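Local coordinates for protein Myo-inositol phosphohydrolase (Mitsuokella multacida, PDB 4WU3) that probably removes phosphate from inositol polyphosphates such as inositol hexakisphosphate, as a phytase related to the protein tyrosine phosphatases, at residues H140-I153 and Y206-D218. The protein carries 2 engineered substitutions. Sequence-based numbering, arbitrary orientation.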
# COMPACT_ATOMS: atom_id res chain seq x y z
N HIS A 140 11.77 -5.31 -7.55
CA HIS A 140 10.64 -5.79 -6.74
C HIS A 140 9.87 -6.92 -7.40
O HIS A 140 8.75 -7.20 -6.99
CB HIS A 140 9.63 -4.67 -6.45
CG HIS A 140 10.19 -3.52 -5.68
ND1 HIS A 140 10.46 -3.58 -4.34
CD2 HIS A 140 10.48 -2.25 -6.07
CE1 HIS A 140 10.92 -2.41 -3.93
NE2 HIS A 140 10.94 -1.59 -4.96
N ASP A 141 10.46 -7.56 -8.41
CA ASP A 141 9.79 -8.63 -9.17
C ASP A 141 8.46 -8.19 -9.78
O ASP A 141 7.48 -8.96 -9.80
CB ASP A 141 9.59 -9.88 -8.31
CG ASP A 141 9.14 -11.08 -9.13
OD1 ASP A 141 9.39 -11.12 -10.36
OD2 ASP A 141 8.54 -11.99 -8.52
N TRP A 142 8.44 -6.96 -10.30
CA TRP A 142 7.23 -6.40 -10.89
C TRP A 142 7.36 -6.24 -12.41
O TRP A 142 6.92 -5.24 -13.00
CB TRP A 142 6.89 -5.06 -10.23
CG TRP A 142 6.28 -5.21 -8.84
CD1 TRP A 142 5.61 -6.29 -8.35
CD2 TRP A 142 6.26 -4.22 -7.80
NE1 TRP A 142 5.18 -6.05 -7.07
CE2 TRP A 142 5.57 -4.78 -6.71
CE3 TRP A 142 6.78 -2.93 -7.68
CZ2 TRP A 142 5.39 -4.10 -5.51
CZ3 TRP A 142 6.59 -2.24 -6.50
CH2 TRP A 142 5.89 -2.81 -5.43
N GLY A 143 7.92 -7.26 -13.05
CA GLY A 143 8.17 -7.23 -14.49
C GLY A 143 6.92 -6.96 -15.30
O GLY A 143 7.00 -6.40 -16.39
N ASN A 144 5.77 -7.37 -14.78
CA ASN A 144 4.49 -7.18 -15.46
C ASN A 144 3.57 -6.26 -14.67
O ASN A 144 2.34 -6.39 -14.69
CB ASN A 144 3.83 -8.53 -15.74
CG ASN A 144 4.45 -9.25 -16.93
OD1 ASN A 144 4.91 -8.60 -17.86
ND2 ASN A 144 4.46 -10.58 -16.91
N ASP A 145 4.20 -5.31 -13.99
CA ASP A 145 3.50 -4.35 -13.15
C ASP A 145 2.28 -3.74 -13.84
O ASP A 145 2.40 -3.10 -14.88
CB ASP A 145 4.47 -3.24 -12.77
CG ASP A 145 3.91 -2.32 -11.72
OD1 ASP A 145 2.89 -2.66 -11.09
OD2 ASP A 145 4.51 -1.24 -11.53
N GLY A 146 1.11 -3.95 -13.26
CA GLY A 146 -0.11 -3.30 -13.73
C GLY A 146 -0.86 -4.03 -14.83
O GLY A 146 -2.00 -3.70 -15.13
N ARG A 147 -0.24 -5.04 -15.42
CA ARG A 147 -0.83 -5.74 -16.54
C ARG A 147 -1.92 -6.74 -16.15
O ARG A 147 -1.85 -7.39 -15.11
CB ARG A 147 0.26 -6.46 -17.31
CG ARG A 147 1.13 -5.53 -18.10
CD ARG A 147 2.36 -6.22 -18.65
NE ARG A 147 3.09 -5.30 -19.50
CZ ARG A 147 4.41 -5.31 -19.68
NH1 ARG A 147 5.16 -6.21 -19.07
NH2 ARG A 147 4.96 -4.42 -20.47
N THR A 148 -2.92 -6.84 -17.01
CA THR A 148 -3.95 -7.84 -16.90
C THR A 148 -3.51 -9.19 -17.51
O THR A 148 -2.60 -9.26 -18.33
CB THR A 148 -5.21 -7.38 -17.65
OG1 THR A 148 -4.93 -7.41 -19.06
CG2 THR A 148 -5.63 -5.97 -17.25
N GLU A 149 -4.20 -10.24 -17.11
CA GLU A 149 -3.96 -11.58 -17.61
C GLU A 149 -3.91 -11.65 -19.14
O GLU A 149 -3.08 -12.36 -19.69
CB GLU A 149 -5.04 -12.51 -17.08
CG GLU A 149 -4.86 -13.97 -17.43
CD GLU A 149 -6.10 -14.80 -17.10
OE1 GLU A 149 -6.64 -14.64 -15.99
OE2 GLU A 149 -6.51 -15.60 -17.96
N ASP A 150 -4.79 -10.93 -19.83
CA ASP A 150 -4.87 -11.08 -21.29
C ASP A 150 -3.75 -10.35 -22.03
O ASP A 150 -3.58 -10.52 -23.23
CB ASP A 150 -6.24 -10.70 -21.86
CG ASP A 150 -6.81 -9.46 -21.26
OD1 ASP A 150 -6.04 -8.49 -21.10
OD2 ASP A 150 -8.03 -9.43 -20.97
N ILE A 151 -3.00 -9.52 -21.33
CA ILE A 151 -1.76 -9.01 -21.87
C ILE A 151 -0.60 -9.93 -21.47
O ILE A 151 0.27 -10.26 -22.29
CB ILE A 151 -1.50 -7.58 -21.38
CG1 ILE A 151 -2.44 -6.60 -22.08
CG2 ILE A 151 -0.07 -7.17 -21.66
CD1 ILE A 151 -2.19 -6.50 -23.57
N ILE A 152 -0.61 -10.37 -20.20
CA ILE A 152 0.52 -11.13 -19.65
C ILE A 152 0.75 -12.49 -20.33
O ILE A 152 1.88 -12.83 -20.66
CB ILE A 152 0.36 -11.34 -18.13
CG1 ILE A 152 0.56 -10.02 -17.40
CG2 ILE A 152 1.35 -12.39 -17.61
CD1 ILE A 152 0.12 -10.04 -15.95
N ILE A 153 -0.32 -13.25 -20.53
CA ILE A 153 -0.18 -14.60 -21.10
C ILE A 153 0.45 -14.58 -22.50
O ILE A 153 1.45 -15.28 -22.74
CB ILE A 153 -1.53 -15.34 -21.13
CG1 ILE A 153 -2.08 -15.53 -19.71
CG2 ILE A 153 -1.40 -16.70 -21.82
CD1 ILE A 153 -1.11 -16.18 -18.75
N TYR A 206 -2.88 -27.93 -15.06
CA TYR A 206 -2.31 -26.60 -14.90
C TYR A 206 -3.40 -25.55 -14.74
O TYR A 206 -4.41 -25.57 -15.44
CB TYR A 206 -1.47 -26.25 -16.12
CG TYR A 206 -0.78 -24.90 -16.05
CD1 TYR A 206 0.33 -24.72 -15.24
CD2 TYR A 206 -1.21 -23.82 -16.82
CE1 TYR A 206 0.97 -23.51 -15.17
CE2 TYR A 206 -0.55 -22.59 -16.77
CZ TYR A 206 0.53 -22.46 -15.93
OH TYR A 206 1.21 -21.27 -15.84
N PHE A 207 -3.18 -24.61 -13.83
CA PHE A 207 -4.06 -23.46 -13.66
C PHE A 207 -3.23 -22.23 -13.31
O PHE A 207 -2.36 -22.29 -12.44
CB PHE A 207 -5.10 -23.74 -12.59
CG PHE A 207 -6.09 -22.63 -12.41
CD1 PHE A 207 -7.10 -22.43 -13.33
CD2 PHE A 207 -6.00 -21.78 -11.32
CE1 PHE A 207 -8.02 -21.41 -13.18
CE2 PHE A 207 -6.92 -20.75 -11.15
CZ PHE A 207 -7.93 -20.56 -12.09
N ARG A 208 -3.49 -21.13 -13.99
CA ARG A 208 -2.71 -19.91 -13.82
C ARG A 208 -3.56 -18.78 -13.26
O ARG A 208 -4.67 -18.54 -13.71
CB ARG A 208 -2.13 -19.47 -15.17
CG ARG A 208 -1.33 -18.18 -15.14
CD ARG A 208 0.05 -18.38 -14.53
NE ARG A 208 0.95 -17.25 -14.79
CZ ARG A 208 1.71 -17.11 -15.88
NH1 ARG A 208 1.66 -18.02 -16.84
NH2 ARG A 208 2.51 -16.06 -16.01
N LEU A 209 -3.00 -18.10 -12.27
CA LEU A 209 -3.45 -16.78 -11.86
C LEU A 209 -2.27 -15.87 -11.97
O LEU A 209 -1.22 -16.18 -11.42
CB LEU A 209 -3.89 -16.79 -10.41
CG LEU A 209 -5.15 -17.58 -10.13
CD1 LEU A 209 -5.46 -17.48 -8.64
CD2 LEU A 209 -6.28 -17.04 -10.97
N THR A 210 -2.43 -14.73 -12.63
CA THR A 210 -1.32 -13.82 -12.84
C THR A 210 -1.18 -12.79 -11.71
O THR A 210 -1.47 -11.61 -11.90
CB THR A 210 -1.45 -13.13 -14.20
OG1 THR A 210 -2.78 -12.60 -14.34
CG2 THR A 210 -1.21 -14.14 -15.31
N LEU A 211 -0.72 -13.23 -10.54
CA LEU A 211 -0.66 -12.38 -9.35
C LEU A 211 0.67 -11.65 -9.21
O LEU A 211 1.73 -12.26 -9.36
CB LEU A 211 -0.87 -13.20 -8.08
CG LEU A 211 -2.13 -14.04 -8.03
CD1 LEU A 211 -2.30 -14.67 -6.66
CD2 LEU A 211 -3.33 -13.20 -8.39
N GLN A 212 0.59 -10.36 -8.92
CA GLN A 212 1.77 -9.55 -8.71
C GLN A 212 2.45 -9.98 -7.42
O GLN A 212 1.78 -10.17 -6.39
CB GLN A 212 1.41 -8.06 -8.61
CG GLN A 212 0.67 -7.49 -9.80
CD GLN A 212 1.56 -7.33 -11.02
OE1 GLN A 212 2.61 -6.71 -10.95
NE2 GLN A 212 1.13 -7.89 -12.15
N ASP A 213 3.77 -10.10 -7.46
CA ASP A 213 4.54 -10.39 -6.28
C ASP A 213 4.28 -9.30 -5.25
O ASP A 213 4.12 -8.13 -5.59
CB ASP A 213 6.02 -10.46 -6.65
CG ASP A 213 6.86 -11.18 -5.62
OD1 ASP A 213 6.38 -11.47 -4.50
OD2 ASP A 213 8.03 -11.46 -5.93
N HIS A 214 4.22 -9.72 -3.99
CA HIS A 214 4.11 -8.81 -2.83
C HIS A 214 2.70 -8.42 -2.38
O HIS A 214 2.55 -7.83 -1.32
CB HIS A 214 4.94 -7.55 -3.07
CG HIS A 214 6.39 -7.82 -3.35
ND1 HIS A 214 7.23 -8.43 -2.44
CD2 HIS A 214 7.15 -7.56 -4.44
CE1 HIS A 214 8.44 -8.54 -2.96
NE2 HIS A 214 8.42 -8.01 -4.17
N PHE A 215 1.67 -8.77 -3.15
CA PHE A 215 0.32 -8.31 -2.87
C PHE A 215 -0.66 -9.46 -2.83
O PHE A 215 -0.38 -10.54 -3.33
CB PHE A 215 -0.15 -7.35 -3.96
CG PHE A 215 0.63 -6.07 -4.04
CD1 PHE A 215 0.74 -5.23 -2.93
CD2 PHE A 215 1.23 -5.69 -5.22
CE1 PHE A 215 1.44 -4.05 -3.02
CE2 PHE A 215 1.92 -4.51 -5.31
CZ PHE A 215 2.03 -3.69 -4.21
N ARG A 216 -1.82 -9.20 -2.24
CA ARG A 216 -2.93 -10.13 -2.25
C ARG A 216 -3.48 -10.25 -3.65
O ARG A 216 -3.31 -9.34 -4.45
CB ARG A 216 -4.05 -9.62 -1.33
CG ARG A 216 -4.40 -8.15 -1.58
CD ARG A 216 -5.81 -7.83 -1.12
NE ARG A 216 -6.79 -8.56 -1.92
CZ ARG A 216 -8.10 -8.43 -1.80
NH1 ARG A 216 -8.62 -7.60 -0.89
NH2 ARG A 216 -8.91 -9.13 -2.59
N PRO A 217 -4.18 -11.34 -3.94
CA PRO A 217 -4.97 -11.39 -5.18
C PRO A 217 -6.11 -10.35 -5.16
O PRO A 217 -6.70 -10.13 -4.10
CB PRO A 217 -5.56 -12.80 -5.15
CG PRO A 217 -5.69 -13.10 -3.70
CD PRO A 217 -4.50 -12.47 -3.05
N ASP A 218 -6.38 -9.71 -6.29
CA ASP A 218 -7.55 -8.85 -6.41
C ASP A 218 -8.80 -9.72 -6.50
O ASP A 218 -8.73 -10.89 -6.88
CB ASP A 218 -7.46 -7.95 -7.65
CG ASP A 218 -6.41 -6.87 -7.50
OD1 ASP A 218 -6.15 -6.45 -6.35
OD2 ASP A 218 -5.85 -6.44 -8.53
O HOH W 1 4.98 -10.28 -10.10
O HOH W 2 4.53 -8.25 -12.38
O HOH W 3 2.72 -4.65 -9.07
O HOH W 4 -1.41 -8.84 -12.24
O HOH W 5 -5.19 -13.96 -13.31
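Two acid side chains cross at about a right angle here, Asp141 OD2 2.7 Å from Asp213 OD2, with the carboxylate planes 86° apart. Water 1 bridges their backbones, donating a hydrogen bond to Asp141 O and accepting one from Asp213 N. Beside them Trp142 lays its indole so that NE1 gives a nearly straight hydrogen bond to Asp213 O (2.8 Å), the acceptor lying in the ring plane. The His214 ring sets its edge toward the Trp142 face in an offset edge-to-face pair, planes at 89°, while the Phe215 ring runs nearly parallel to the indole but slid aside, and Phe215 CE2 comes within 3.5 Å of Trp142 CZ2. With an alanine here in place of Trp142, Asp213 O is likely to lose this donor, and the His214 and Phe215 rings the indole they pack against. The turn carrying Asp213 and His214 follows edge strand 205-211 of the mixed sheet, a position consistent with the general-acid loop of PTP-like phytases; His214 touches bound inositol tetrakisphosphate. Gln212, folded back by its bent chi2 (-72°), puts NE2 3.2 Å from Asn144 O, above that carbonyl plane, while Arg147 N binds the same oxygen from the opposite face. Waters 2 and 3 both donate to Gln212 OE1. Farther along, Ile152 CG2 meets Thr210 CG2 at 3.9 Å, and Ile153 CD1 sits over one face of the Arg208 guanidinium, toward its rim; Arg208 NE binds Arg122 O and NH1 pairs with Glu156.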